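Local coordinates for protein putative LacI-family transcriptional regulator (Bacteroides fragilis, PDB 3GBV) that probably regulates transcription as a LacI-family repressor or activator, sensing a small-molecule effector through its two-lobed periplasmic-binding-protein-like domain, at residues A[12-18]-A[45-51]; A[30-34]-A[258-262]; A[50-55]-A[76-82]; A[100-104]-A[150-154]. All coordinates share one frame; numbering follows the deposited sequence.

Overall arrangement
Starting at the N terminus, contact 1 closes the first beta-alpha-beta unit by pairing strand 9-16 with strand 43-50, which helix 23-37 connects. Contact 3 follows in series, joining the loop after strand 43-50 to the loop after strand 72-75; it shares Y50 and D51 with contact 1. Contact 4 next reaches from the first lobe to the start of helix 152-168 in the second. Contact 2 closes the longest loop, bringing helix 254-270 back against helix 23-37; contacts 3 and 4 lie within that loop, whereas contact 1 crosses it. Contacts 1 to 3 hold together the sheet, covering helices and strand-end loops of the first lobe; contact 4 joins it to the second.

Contact 1: A[12-18]-A[45-51]; sequences ACLLPKH and ANITHYD
C13, L15 and K17 alternate backbone bonds with N46, T48 and Y50: strands 12-16 and 45-50 run parallel in a beta-alpha-beta unit of the Rossmann-like first lobe. Between the two segments the bonds run from C13 N on N46 O at 3.0 Å to K17 N, just past the strand end, on Y50 O at 3.1 Å. C13, L15 and I47 turn to the face covered by helix 23-37, while L14 and T48 look the other way, L14 touching helix 55-66. Y50 links the strand ends: its CB lies 4.0 Å from L14 CD1, and with CG between backbone N and carbonyl carbon (chi1 70°) the ring folds back over strand 12-16. CD2 then meets L14 CG at 3.4 Å, CE2 lies against the peptide joining L15 and P16, and CZ reaches P16 CG at 3.7 Å. P16 CA sits over one face as a CH-pi contact, 4.0 Å from the ring centroid, and the OH at the tip goes on to bond A76 O. Near the strand ends, where H49 points to the same face as L15, the H18 and H49 rings meet obliquely, their planes at 74°, with H18 CE1 3.5 Å from H49 CE1. H18 ND1 donates to P16 O at 3.0 Å, with that oxygen in the plane of the imidazole.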
loop_
_atom_site.group_PDB
_atom_site.type_symbol
_atom_site.label_atom_id
_atom_site.label_comp_id
_atom_site.label_asym_id
_atom_site.label_seq_id
_atom_site.Cartn_x
_atom_site.Cartn_y
_atom_site.Cartn_z
ATOM N N ALA A 12 -11.094 -26.488 7.994
ATOM C CA ALA A 12 -11.855 -25.816 9.041
ATOM C C ALA A 12 -11.218 -24.463 9.360
ATOM O O ALA A 12 -10.035 -24.393 9.695
ATOM C CB ALA A 12 -11.906 -26.691 10.294
ATOM N N CYS A 13 -11.998 -23.395 9.254
ATOM C CA CYS A 13 -11.493 -22.055 9.540
ATOM C C CYS A 13 -12.143 -21.530 10.814
ATOM O O CYS A 13 -13.335 -21.234 10.834
ATOM C CB CYS A 13 -11.798 -21.114 8.370
ATOM S SG CYS A 13 -11.316 -21.780 6.747
ATOM N N LEU A 14 -11.356 -21.418 11.877
ATOM C CA LEU A 14 -11.875 -20.953 13.159
ATOM C C LEU A 14 -11.548 -19.480 13.378
ATOM O O LEU A 14 -10.387 -19.104 13.550
ATOM C CB LEU A 14 -11.290 -21.815 14.281
ATOM C CG LEU A 14 -11.903 -21.708 15.678
ATOM C CD1 LEU A 14 -13.388 -22.052 15.617
ATOM C CD2 LEU A 14 -11.160 -22.654 16.632
ATOM N N LEU A 15 -12.585 -18.650 13.353
ATOM C CA LEU A 15 -12.430 -17.213 13.521
ATOM C C LEU A 15 -13.332 -16.696 14.638
ATOM O O LEU A 15 -14.329 -17.333 14.992
ATOM C CB LEU A 15 -12.800 -16.495 12.220
ATOM C CG LEU A 15 -12.123 -16.933 10.921
ATOM C CD1 LEU A 15 -12.846 -16.295 9.743
ATOM C CD2 LEU A 15 -10.662 -16.537 10.938
ATOM N N PRO A 16 -12.988 -15.538 15.218
ATOM C CA PRO A 16 -13.783 -14.940 16.297
ATOM C C PRO A 16 -15.164 -14.511 15.801
ATOM O O PRO A 16 -15.289 -13.955 14.707
ATOM C CB PRO A 16 -12.951 -13.725 16.712
ATOM C CG PRO A 16 -11.548 -14.117 16.364
ATOM C CD PRO A 16 -11.727 -14.796 15.026
ATOM N N LYS A 17 -16.201 -14.770 16.597
ATOM C CA LYS A 17 -17.549 -14.353 16.220
ATOM C C LYS A 17 -17.470 -12.851 15.978
ATOM O O LYS A 17 -16.696 -12.152 16.631
ATOM C CB LYS A 17 -18.553 -14.640 17.348
ATOM C CG LYS A 17 -18.941 -16.112 17.513
ATOM C CD LYS A 17 -19.780 -16.322 18.777
ATOM C CE LYS A 17 -20.149 -17.791 18.993
ATOM N NZ LYS A 17 -20.682 -18.036 20.374
ATOM N N HIS A 18 -18.270 -12.358 15.040
ATOM C CA HIS A 18 -18.268 -10.940 14.711
ATOM C C HIS A 18 -19.521 -10.559 13.927
ATOM O O HIS A 18 -20.320 -11.421 13.562
ATOM C CB HIS A 18 -17.029 -10.609 13.876
ATOM C CG HIS A 18 -16.997 -11.295 12.544
ATOM N ND1 HIS A 18 -16.667 -12.624 12.396
ATOM C CD2 HIS A 18 -17.299 -10.845 11.303
ATOM C CE1 HIS A 18 -16.767 -12.965 11.124
ATOM N NE2 HIS A 18 -17.152 -11.902 10.438
ATOM N N ALA A 45 -14.425 -25.002 2.628
ATOM C CA ALA A 45 -13.985 -24.301 3.815
ATOM C C ALA A 45 -15.141 -24.244 4.793
ATOM O O ALA A 45 -16.177 -23.638 4.504
ATOM C CB ALA A 45 -13.545 -22.903 3.453
ATOM N N ASN A 46 -14.964 -24.888 5.941
ATOM C CA ASN A 46 -15.997 -24.889 6.960
ATOM C C ASN A 46 -15.677 -23.842 8.021
ATOM O O ASN A 46 -14.854 -24.055 8.917
ATOM C CB ASN A 46 -16.129 -26.273 7.597
ATOM C CG ASN A 46 -17.144 -26.292 8.715
ATOM O OD1 ASN A 46 -18.187 -25.645 8.625
ATOM N ND2 ASN A 46 -16.852 -27.041 9.773
ATOM N N ILE A 47 -16.341 -22.701 7.906
ATOM C CA ILE A 47 -16.133 -21.608 8.830
ATOM C C ILE A 47 -16.985 -21.751 10.078
ATOM O O ILE A 47 -18.196 -21.926 9.994
ATOM C CB ILE A 47 -16.484 -20.261 8.175
ATOM C CG1 ILE A 47 -15.679 -20.083 6.884
ATOM C CG2 ILE A 47 -16.213 -19.127 9.155
ATOM C CD1 ILE A 47 -16.030 -18.822 6.113
ATOM N N THR A 48 -16.347 -21.701 11.239
ATOM C CA THR A 48 -17.089 -21.756 12.490
ATOM C C THR A 48 -16.556 -20.608 13.311
ATOM O O THR A 48 -15.361 -20.315 13.277
ATOM C CB THR A 48 -16.887 -23.076 13.284
ATOM O OG1 THR A 48 -15.587 -23.094 13.885
ATOM C CG2 THR A 48 -17.046 -24.272 12.377
ATOM N N HIS A 49 -17.449 -19.946 14.028
ATOM C CA HIS A 49 -17.072 -18.818 14.859
ATOM C C HIS A 49 -17.023 -19.265 16.301
ATOM O O HIS A 49 -17.749 -20.174 16.706
ATOM C CB HIS A 49 -18.082 -17.704 14.673
ATOM C CG HIS A 49 -18.226 -17.283 13.250
ATOM N ND1 HIS A 49 -17.266 -16.543 12.596
ATOM C CD2 HIS A 49 -19.181 -17.558 12.332
ATOM C CE1 HIS A 49 -17.624 -16.380 11.335
ATOM N NE2 HIS A 49 -18.781 -16.989 11.149
ATOM N N TYR A 50 -16.167 -18.621 17.079
ATOM C CA TYR A 50 -16.014 -18.991 18.472
ATOM C C TYR A 50 -16.072 -17.802 19.412
ATOM O O TYR A 50 -15.782 -16.670 19.017
ATOM C CB TYR A 50 -14.681 -19.715 18.659
ATOM C CG TYR A 50 -13.462 -18.829 18.521
ATOM C CD1 TYR A 50 -13.009 -18.060 19.594
ATOM C CD2 TYR A 50 -12.725 -18.798 17.333
ATOM C CE1 TYR A 50 -11.844 -17.294 19.497
ATOM C CE2 TYR A 50 -11.560 -18.032 17.222
ATOM C CZ TYR A 50 -11.122 -17.285 18.311
ATOM O OH TYR A 50 -9.943 -16.564 18.229
ATOM N N ASP A 51 -16.452 -18.067 20.660
ATOM C CA ASP A 51 -16.500 -17.023 21.670
ATOM C C ASP A 51 -15.049 -16.951 22.116
ATOM O O ASP A 51 -14.509 -17.925 22.632
ATOM C CB ASP A 51 -17.388 -17.437 22.845
ATOM C CG ASP A 51 -17.674 -16.282 23.788
ATOM O OD1 ASP A 51 -16.799 -15.393 23.921
ATOM O OD2 ASP A 51 -18.768 -16.269 24.399
#

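Contact 2: A[30-34]-A[258-262]; sequences GIREA and GFNSI
G30 faces G258 and F259 where two helices meet, and here the two backbones come closest. Neither glycine has a side chain to hold the helices apart, so the axes of the short segments come within 7.2 Å, crossing at -45°. G30 C lies 4.0 Å from G258 C, and F259 CA lies 3.6 Å from G30 O, a bent CA-H...O contact. One turn further on, the small side chain of A34 fills the groove between F259 and I262: its CB is 3.5 Å from F259 CD1 and 3.6 Å from I262 CB. The ring of F259 gets there because its CG is anti to the backbone N (chi1 -173°), which swings CE1 to within 3.4 Å of A34 CA. Beneath this seam, I31 CG2 meets I262 CD1 at 3.9 Å with the two side chains at about a right angle; both also touch C13 of the sheet. The outer margin is looser. There the exposed E33 brings its CB and CG alongside the F259 ring, CG 4.0 Å from CE1, and its chain bends at chi2 beyond that point. Helices 23-37 and 254-270 are thus neighbours in the helical layer over the first lobe's parallel sheet; the chain comes back from the other lobe to add the second helix, as in the two-lobed periplasmic-binding-protein fold.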
loop_
_atom_site.group_PDB
_atom_site.type_symbol
_atom_site.label_atom_id
_atom_site.label_comp_id
_atom_site.label_asym_id
_atom_site.label_seq_id
_atom_site.Cartn_x
_atom_site.Cartn_y
_atom_site.Cartn_z
ATOM N N GLY A 30 -11.890 -13.583 1.437
ATOM C CA GLY A 30 -10.663 -14.162 0.921
ATOM C C GLY A 30 -10.770 -15.671 0.828
ATOM O O GLY A 30 -10.474 -16.256 -0.212
ATOM N N ILE A 31 -11.197 -16.296 1.920
ATOM C CA ILE A 31 -11.353 -17.740 1.976
ATOM C C ILE A 31 -12.308 -18.214 0.879
ATOM O O ILE A 31 -12.033 -19.192 0.177
ATOM C CB ILE A 31 -11.900 -18.177 3.359
ATOM C CG1 ILE A 31 -10.831 -17.956 4.442
ATOM C CG2 ILE A 31 -12.322 -19.632 3.320
ATOM C CD1 ILE A 31 -11.374 -18.043 5.864
ATOM N N ARG A 32 -13.429 -17.517 0.727
ATOM C CA ARG A 32 -14.405 -17.890 -0.288
ATOM C C ARG A 32 -13.810 -17.821 -1.689
ATOM O O ARG A 32 -13.967 -18.750 -2.482
ATOM C CB ARG A 32 -15.643 -16.990 -0.205
ATOM C CG ARG A 32 -16.490 -17.234 1.026
ATOM C CD ARG A 32 -16.886 -18.687 1.088
ATOM N NE ARG A 32 -17.485 -19.060 2.365
ATOM C CZ ARG A 32 -17.805 -20.309 2.692
ATOM N NH1 ARG A 32 -17.580 -21.296 1.830
ATOM N NH2 ARG A 32 -18.344 -20.576 3.877
ATOM N N GLU A 33 -13.128 -16.720 -1.990
ATOM C CA GLU A 33 -12.510 -16.556 -3.293
ATOM C C GLU A 33 -11.549 -17.715 -3.544
ATOM O O GLU A 33 -11.441 -18.202 -4.670
ATOM C CB GLU A 33 -11.765 -15.223 -3.361
ATOM C CG GLU A 33 -11.079 -14.936 -4.698
ATOM C CD GLU A 33 -12.054 -14.879 -5.868
ATOM O OE1 GLU A 33 -13.082 -14.164 -5.757
ATOM O OE2 GLU A 33 -11.789 -15.540 -6.898
ATOM N N ALA A 34 -10.861 -18.161 -2.495
ATOM C CA ALA A 34 -9.914 -19.269 -2.621
ATOM C C ALA A 34 -10.624 -20.598 -2.883
ATOM O O ALA A 34 -10.151 -21.424 -3.662
ATOM C CB ALA A 34 -9.054 -19.377 -1.364
ATOM N N GLY A 258 -6.683 -14.474 4.048
ATOM C CA GLY A 258 -7.605 -15.598 4.037
ATOM C C GLY A 258 -7.366 -16.454 2.806
ATOM O O GLY A 258 -7.307 -17.686 2.876
ATOM N N PHE A 259 -7.224 -15.787 1.669
ATOM C CA PHE A 259 -6.983 -16.478 0.420
ATOM C C PHE A 259 -5.726 -17.341 0.556
ATOM O O PHE A 259 -5.758 -18.542 0.293
ATOM C CB PHE A 259 -6.802 -15.466 -0.709
ATOM C CG PHE A 259 -6.708 -16.090 -2.064
ATOM C CD1 PHE A 259 -7.860 -16.420 -2.772
ATOM C CD2 PHE A 259 -5.468 -16.395 -2.616
ATOM C CE1 PHE A 259 -7.786 -17.044 -4.012
ATOM C CE2 PHE A 259 -5.380 -17.022 -3.857
ATOM C CZ PHE A 259 -6.548 -17.349 -4.557
ATOM N N ASN A 260 -4.625 -16.726 0.980
ATOM C CA ASN A 260 -3.360 -17.443 1.148
ATOM C C ASN A 260 -3.415 -18.606 2.136
ATOM O O ASN A 260 -2.739 -19.616 1.941
ATOM C CB ASN A 260 -2.262 -16.471 1.570
ATOM C CG ASN A 260 -1.671 -15.735 0.397
ATOM O OD1 ASN A 260 -2.343 -15.507 -0.607
ATOM N ND2 ASN A 260 -0.409 -15.346 0.517
ATOM N N SER A 261 -4.204 -18.475 3.196
ATOM C CA SER A 261 -4.303 -19.555 4.171
ATOM C C SER A 261 -4.763 -20.831 3.490
ATOM O O SER A 261 -4.158 -21.891 3.660
ATOM C CB SER A 261 -5.281 -19.198 5.296
ATOM O OG SER A 261 -4.728 -18.210 6.148
ATOM N N ILE A 262 -5.836 -20.710 2.710
ATOM C CA ILE A 262 -6.419 -21.840 1.991
ATOM C C ILE A 262 -5.478 -22.338 0.903
ATOM O O ILE A 262 -5.313 -23.547 0.710
ATOM C CB ILE A 262 -7.753 -21.449 1.331
ATOM C CG1 ILE A 262 -8.709 -20.868 2.376
ATOM C CG2 ILE A 262 -8.374 -22.675 0.671
ATOM C CD1 ILE A 262 -9.122 -21.850 3.453
#

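Contact 3: A[50-55]-A[76-82]; sequences YDPYDY and APTVPQY. With EDO (1,2-ethanediol), chain C.
Y82 lies flat between Y55 and V79: Y55 CB rests over the centre of one face and V79 CG1 over the centre of the opposite face, each 3.7 Å above the plane. The ring of Y55, with chi1 at 166° carrying it away from the backbone N, turns its edge to the Y82 face in a T-shaped pair, planes at 74° and centroids 5.4 Å apart. The Y53 side chain crosses T78 at about a right angle, its OH 3.6 Å from T78 CG2, while P52 CB covers part of one ring face. Deeper in, the phenol oxygen of Y50 is gripped twice, donating to A76 O at 2.6 Å in the carbonyl plane and accepting from T78 OG1 at 2.8 Å. A 1,2-ethanediol, probably from the crystallisation liquor, bridges the two loops: its O2 donates to P52 O at 2.8 Å and accepts from V79 N at 2.9 Å, while T78 N binds its O1. These are the loops leaving the C-terminal ends of strands 43-50 and 72-75; the first runs into helix 55-66, where D54 caps S57 N, the second leads to helix 84-93, and Y53 stacks on H145 after strand 137-144.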
loop_
_atom_site.group_PDB
_atom_site.type_symbol
_atom_site.label_atom_id
_atom_site.label_comp_id
_atom_site.label_asym_id
_atom_site.label_seq_id
_atom_site.Cartn_x
_atom_site.Cartn_y
_atom_site.Cartn_z
ATOM N N TYR A 50 -16.167 -18.621 17.079
ATOM C CA TYR A 50 -16.014 -18.991 18.472
ATOM C C TYR A 50 -16.072 -17.802 19.412
ATOM O O TYR A 50 -15.782 -16.670 19.017
ATOM C CB TYR A 50 -14.681 -19.715 18.659
ATOM C CG TYR A 50 -13.462 -18.829 18.521
ATOM C CD1 TYR A 50 -13.009 -18.060 19.594
ATOM C CD2 TYR A 50 -12.725 -18.798 17.333
ATOM C CE1 TYR A 50 -11.844 -17.294 19.497
ATOM C CE2 TYR A 50 -11.560 -18.032 17.222
ATOM C CZ TYR A 50 -11.122 -17.285 18.311
ATOM O OH TYR A 50 -9.943 -16.564 18.229
ATOM N N ASP A 51 -16.452 -18.067 20.660
ATOM C CA ASP A 51 -16.500 -17.023 21.670
ATOM C C ASP A 51 -15.049 -16.951 22.116
ATOM O O ASP A 51 -14.509 -17.925 22.632
ATOM C CB ASP A 51 -17.388 -17.437 22.845
ATOM C CG ASP A 51 -17.674 -16.282 23.788
ATOM O OD1 ASP A 51 -16.799 -15.393 23.921
ATOM O OD2 ASP A 51 -18.768 -16.269 24.399
ATOM N N PRO A 52 -14.396 -15.803 21.919
ATOM C CA PRO A 52 -12.990 -15.659 22.304
ATOM C C PRO A 52 -12.702 -15.525 23.794
ATOM O O PRO A 52 -11.573 -15.748 24.230
ATOM C CB PRO A 52 -12.542 -14.401 21.549
ATOM C CG PRO A 52 -13.644 -14.147 20.530
ATOM C CD PRO A 52 -14.876 -14.583 21.255
ATOM N N TYR A 53 -13.708 -15.167 24.582
ATOM C CA TYR A 53 -13.463 -14.961 25.999
ATOM C C TYR A 53 -14.137 -15.939 26.940
ATOM O O TYR A 53 -14.034 -15.812 28.162
ATOM C CB TYR A 53 -13.815 -13.514 26.349
ATOM C CG TYR A 53 -13.212 -12.538 25.355
ATOM C CD1 TYR A 53 -13.931 -12.119 24.235
ATOM C CD2 TYR A 53 -11.890 -12.113 25.483
ATOM C CE1 TYR A 53 -13.344 -11.301 23.265
ATOM C CE2 TYR A 53 -11.296 -11.299 24.522
ATOM C CZ TYR A 53 -12.025 -10.900 23.418
ATOM O OH TYR A 53 -11.433 -10.104 22.471
ATOM N N ASP A 54 -14.807 -16.928 26.365
ATOM C CA ASP A 54 -15.480 -17.952 27.145
ATOM C C ASP A 54 -14.711 -19.252 26.915
ATOM O O ASP A 54 -14.936 -19.943 25.921
ATOM C CB ASP A 54 -16.922 -18.107 26.668
ATOM C CG ASP A 54 -17.718 -19.071 27.522
ATOM O OD1 ASP A 54 -17.220 -20.184 27.801
ATOM O OD2 ASP A 54 -18.849 -18.717 27.911
ATOM N N TYR A 55 -13.801 -19.570 27.830
ATOM C CA TYR A 55 -12.977 -20.771 27.723
ATOM C C TYR A 55 -13.781 -22.023 27.442
ATOM O O TYR A 55 -13.527 -22.730 26.466
ATOM C CB TYR A 55 -12.172 -20.984 29.006
ATOM C CG TYR A 55 -11.554 -22.362 29.122
ATOM C CD1 TYR A 55 -10.357 -22.677 28.480
ATOM C CD2 TYR A 55 -12.178 -23.358 29.874
ATOM C CE1 TYR A 55 -9.792 -23.953 28.596
ATOM C CE2 TYR A 55 -11.627 -24.631 29.993
ATOM C CZ TYR A 55 -10.436 -24.923 29.356
ATOM O OH TYR A 55 -9.899 -26.179 29.510
ATOM N N ALA A 76 -7.457 -18.064 13.704
ATOM C CA ALA A 76 -7.092 -16.730 14.169
ATOM C C ALA A 76 -7.216 -16.729 15.687
ATOM O O ALA A 76 -8.322 -16.732 16.219
ATOM C CB ALA A 76 -8.023 -15.696 13.578
ATOM N N PRO A 77 -6.080 -16.730 16.400
ATOM C CA PRO A 77 -6.040 -16.732 17.874
ATOM C C PRO A 77 -6.376 -15.381 18.508
ATOM O O PRO A 77 -5.985 -14.337 18.000
ATOM C CB PRO A 77 -4.593 -17.130 18.192
ATOM C CG PRO A 77 -4.049 -17.681 16.885
ATOM C CD PRO A 77 -4.727 -16.860 15.843
ATOM N N THR A 78 -7.097 -15.406 19.619
ATOM C CA THR A 78 -7.434 -14.178 20.329
ATOM C C THR A 78 -6.762 -14.294 21.700
ATOM O O THR A 78 -5.775 -13.604 21.971
ATOM C CB THR A 78 -8.971 -14.011 20.484
ATOM O OG1 THR A 78 -9.581 -13.946 19.187
ATOM C CG2 THR A 78 -9.298 -12.734 21.243
ATOM N N VAL A 79 -7.292 -15.173 22.549
ATOM C CA VAL A 79 -6.734 -15.420 23.877
ATOM C C VAL A 79 -5.907 -16.700 23.745
ATOM O O VAL A 79 -6.446 -17.806 23.798
ATOM C CB VAL A 79 -7.852 -15.647 24.940
ATOM C CG1 VAL A 79 -7.243 -16.087 26.256
ATOM C CG2 VAL A 79 -8.665 -14.367 25.138
ATOM N N PRO A 80 -4.589 -16.569 23.567
ATOM C CA PRO A 80 -3.751 -17.765 23.426
ATOM C C PRO A 80 -3.773 -18.772 24.581
ATOM O O PRO A 80 -3.624 -19.974 24.353
ATOM C CB PRO A 80 -2.354 -17.181 23.171
ATOM C CG PRO A 80 -2.388 -15.879 23.905
ATOM C CD PRO A 80 -3.768 -15.343 23.566
ATOM N N GLN A 81 -3.975 -18.306 25.808
ATOM C CA GLN A 81 -3.980 -19.219 26.946
ATOM C C GLN A 81 -5.147 -20.206 26.988
ATOM O O GLN A 81 -5.232 -21.035 27.891
ATOM C CB GLN A 81 -3.912 -18.444 28.266
ATOM C CG GLN A 81 -4.867 -17.273 28.364
ATOM C CD GLN A 81 -4.218 -15.963 27.959
ATOM O OE1 GLN A 81 -3.613 -15.853 26.892
ATOM N NE2 GLN A 81 -4.351 -14.952 28.816
ATOM N N TYR A 82 -6.047 -20.119 26.017
ATOM C CA TYR A 82 -7.172 -21.044 25.955
ATOM C C TYR A 82 -6.930 -22.054 24.837
ATOM O O TYR A 82 -7.758 -22.931 24.616
ATOM C CB TYR A 82 -8.480 -20.306 25.634
ATOM C CG TYR A 82 -9.061 -19.440 26.729
ATOM C CD1 TYR A 82 -8.487 -19.387 28.001
ATOM C CD2 TYR A 82 -10.195 -18.662 26.488
ATOM C CE1 TYR A 82 -9.028 -18.573 29.005
ATOM C CE2 TYR A 82 -10.742 -17.851 27.479
ATOM C CZ TYR A 82 -10.155 -17.810 28.733
ATOM O OH TYR A 82 -10.694 -17.004 29.711
HETATM C C1 EDO C . -8.669 -18.497 20.981
HETATM O O1 EDO C . -7.379 -17.900 21.144
HETATM C C2 EDO C . -9.526 -18.218 22.218
HETATM O O2 EDO C . -9.655 -16.802 22.412
#

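Contact 4: A[100-104]-A[150-154]; sequences IDSQI and GSNQQ
The amide nitrogen of Q153 is engaged twice: NE2 donates to D101 O at 2.8 Å, and it is also hydrogen-bonded to Q115 O. This is a helix N-terminus meeting a loop across the two-lobed fold, for residues 100-104 follow strand 97-100 of the first lobe and residues 150-154 open helix 152-168 of the second. The first bond approaches nearly in line with the D101 carbonyl, though it is bent at the hydrogen, with the oxygen tilted 23° from the Q153 amide plane. The Q153 chain bends at chi2 (76°) to bring the amide back over the loop, and OE1 is taken by R157. Successive N-H groups of the first helical turn each find an acceptor. S151, at the N-cap, accepts from Q154 N through its OG at 3.2 Å. S102 OG comes from the other lobe to accept from Q153 N at 3.3 Å, a fairly straight bond (161°), and a water accepts from N152 N at 3.1 Å. S102 OG thus supplies, from the other lobe, an acceptor for a first-turn N-H. At the outer end N152 reaches across with ND2 donating to Q103 O at 3.1 Å, again almost straight onto the carbonyl. The D101 side chain lies about 3 Å (nearest atoms) from another bound 1,2-ethanediol, probably from the crystallisation liquor, which may mark a pocket. A second water closes the seam, donating to D101 OD2 at 2.7 Å and lying 2.6 Å from S151 OG.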
loop_
_atom_site.group_PDB
_atom_site.type_symbol
_atom_site.label_atom_id
_atom_site.label_comp_id
_atom_site.label_asym_id
_atom_site.label_seq_id
_atom_site.Cartn_x
_atom_site.Cartn_y
_atom_site.Cartn_z
ATOM N N ILE A 100 -3.303 -17.017 11.569
ATOM C CA ILE A 100 -3.501 -15.779 10.856
ATOM C C ILE A 100 -3.617 -14.704 11.921
ATOM O O ILE A 100 -4.118 -14.956 13.026
ATOM C CB ILE A 100 -4.779 -15.789 10.001
ATOM C CG1 ILE A 100 -5.964 -16.267 10.839
ATOM C CG2 ILE A 100 -4.576 -16.661 8.784
ATOM C CD1 ILE A 100 -7.285 -16.282 10.082
ATOM N N ASP A 101 -3.124 -13.517 11.586
ATOM C CA ASP A 101 -3.159 -12.360 12.468
ATOM C C ASP A 101 -2.170 -12.407 13.636
ATOM O O ASP A 101 -1.256 -11.586 13.710
ATOM C CB ASP A 101 -4.571 -12.158 13.002
ATOM C CG ASP A 101 -4.738 -10.819 13.648
ATOM O OD1 ASP A 101 -4.528 -9.809 12.939
ATOM O OD2 ASP A 101 -5.058 -10.780 14.852
ATOM N N SER A 102 -2.353 -13.361 14.546
ATOM C CA SER A 102 -1.464 -13.497 15.697
ATOM C C SER A 102 -0.726 -14.827 15.671
ATOM O O SER A 102 -1.266 -15.833 15.208
ATOM C CB SER A 102 -2.255 -13.422 17.011
ATOM O OG SER A 102 -2.907 -12.177 17.181
ATOM N N GLN A 103 0.505 -14.827 16.178
ATOM C CA GLN A 103 1.304 -16.047 16.261
ATOM C C GLN A 103 1.206 -16.492 17.719
ATOM O O GLN A 103 0.849 -15.698 18.593
ATOM C CB GLN A 103 2.784 -15.783 15.938
ATOM C CG GLN A 103 3.045 -14.942 14.705
ATOM C CD GLN A 103 4.530 -14.745 14.432
ATOM O OE1 GLN A 103 5.241 -15.695 14.100
ATOM N NE2 GLN A 103 5.007 -13.505 14.575
ATOM N N ILE A 104 1.503 -17.763 17.967
ATOM C CA ILE A 104 1.508 -18.330 19.314
ATOM C C ILE A 104 2.850 -19.057 19.361
ATOM O O ILE A 104 2.953 -20.238 19.034
ATOM C CB ILE A 104 0.332 -19.331 19.541
ATOM C CG1 ILE A 104 -1.008 -18.582 19.507
ATOM C CG2 ILE A 104 0.502 -20.044 20.882
ATOM C CD1 ILE A 104 -2.225 -19.446 19.788
ATOM N N GLY A 150 -6.709 -9.350 24.762
ATOM C CA GLY A 150 -6.903 -10.399 23.768
ATOM C C GLY A 150 -6.410 -10.318 22.331
ATOM O O GLY A 150 -7.226 -10.272 21.402
ATOM N N SER A 151 -5.091 -10.333 22.144
ATOM C CA SER A 151 -4.480 -10.302 20.818
ATOM C C SER A 151 -2.976 -10.088 20.909
ATOM O O SER A 151 -2.519 -9.010 21.288
ATOM C CB SER A 151 -5.087 -9.188 19.960
ATOM O OG SER A 151 -4.427 -9.088 18.706
ATOM N N ASN A 152 -2.204 -11.110 20.562
ATOM C CA ASN A 152 -0.754 -10.983 20.604
ATOM C C ASN A 152 -0.279 -9.944 19.594
ATOM O O ASN A 152 0.646 -9.176 19.874
ATOM C CB ASN A 152 -0.078 -12.335 20.333
ATOM C CG ASN A 152 -0.213 -13.297 21.502
ATOM O OD1 ASN A 152 -0.234 -12.876 22.663
ATOM N ND2 ASN A 152 -0.287 -14.593 21.207
ATOM N N GLN A 153 -0.909 -9.921 18.420
ATOM C CA GLN A 153 -0.554 -8.947 17.394
ATOM C C GLN A 153 -0.689 -7.547 18.005
ATOM O O GLN A 153 0.213 -6.719 17.875
ATOM C CB GLN A 153 -1.479 -9.089 16.173
ATOM C CG GLN A 153 -1.356 -7.967 15.127
ATOM C CD GLN A 153 -0.114 -8.073 14.254
ATOM O OE1 GLN A 153 0.457 -7.055 13.839
ATOM N NE2 GLN A 153 0.298 -9.300 13.950
ATOM N N GLN A 154 -1.808 -7.299 18.684
ATOM C CA GLN A 154 -2.065 -6.000 19.317
ATOM C C GLN A 154 -1.050 -5.639 20.393
ATOM O O GLN A 154 -0.500 -4.542 20.388
ATOM C CB GLN A 154 -3.466 -5.978 19.926
ATOM C CG GLN A 154 -4.581 -5.850 18.894
ATOM C CD GLN A 154 -5.947 -6.092 19.495
ATOM O OE1 GLN A 154 -6.127 -5.969 20.703
ATOM N NE2 GLN A 154 -6.919 -6.430 18.653
HETATM O O HOH W 1 -4.984 -8.501 16.286
HETATM O O HOH W 2 -3.862 -13.636 20.056
#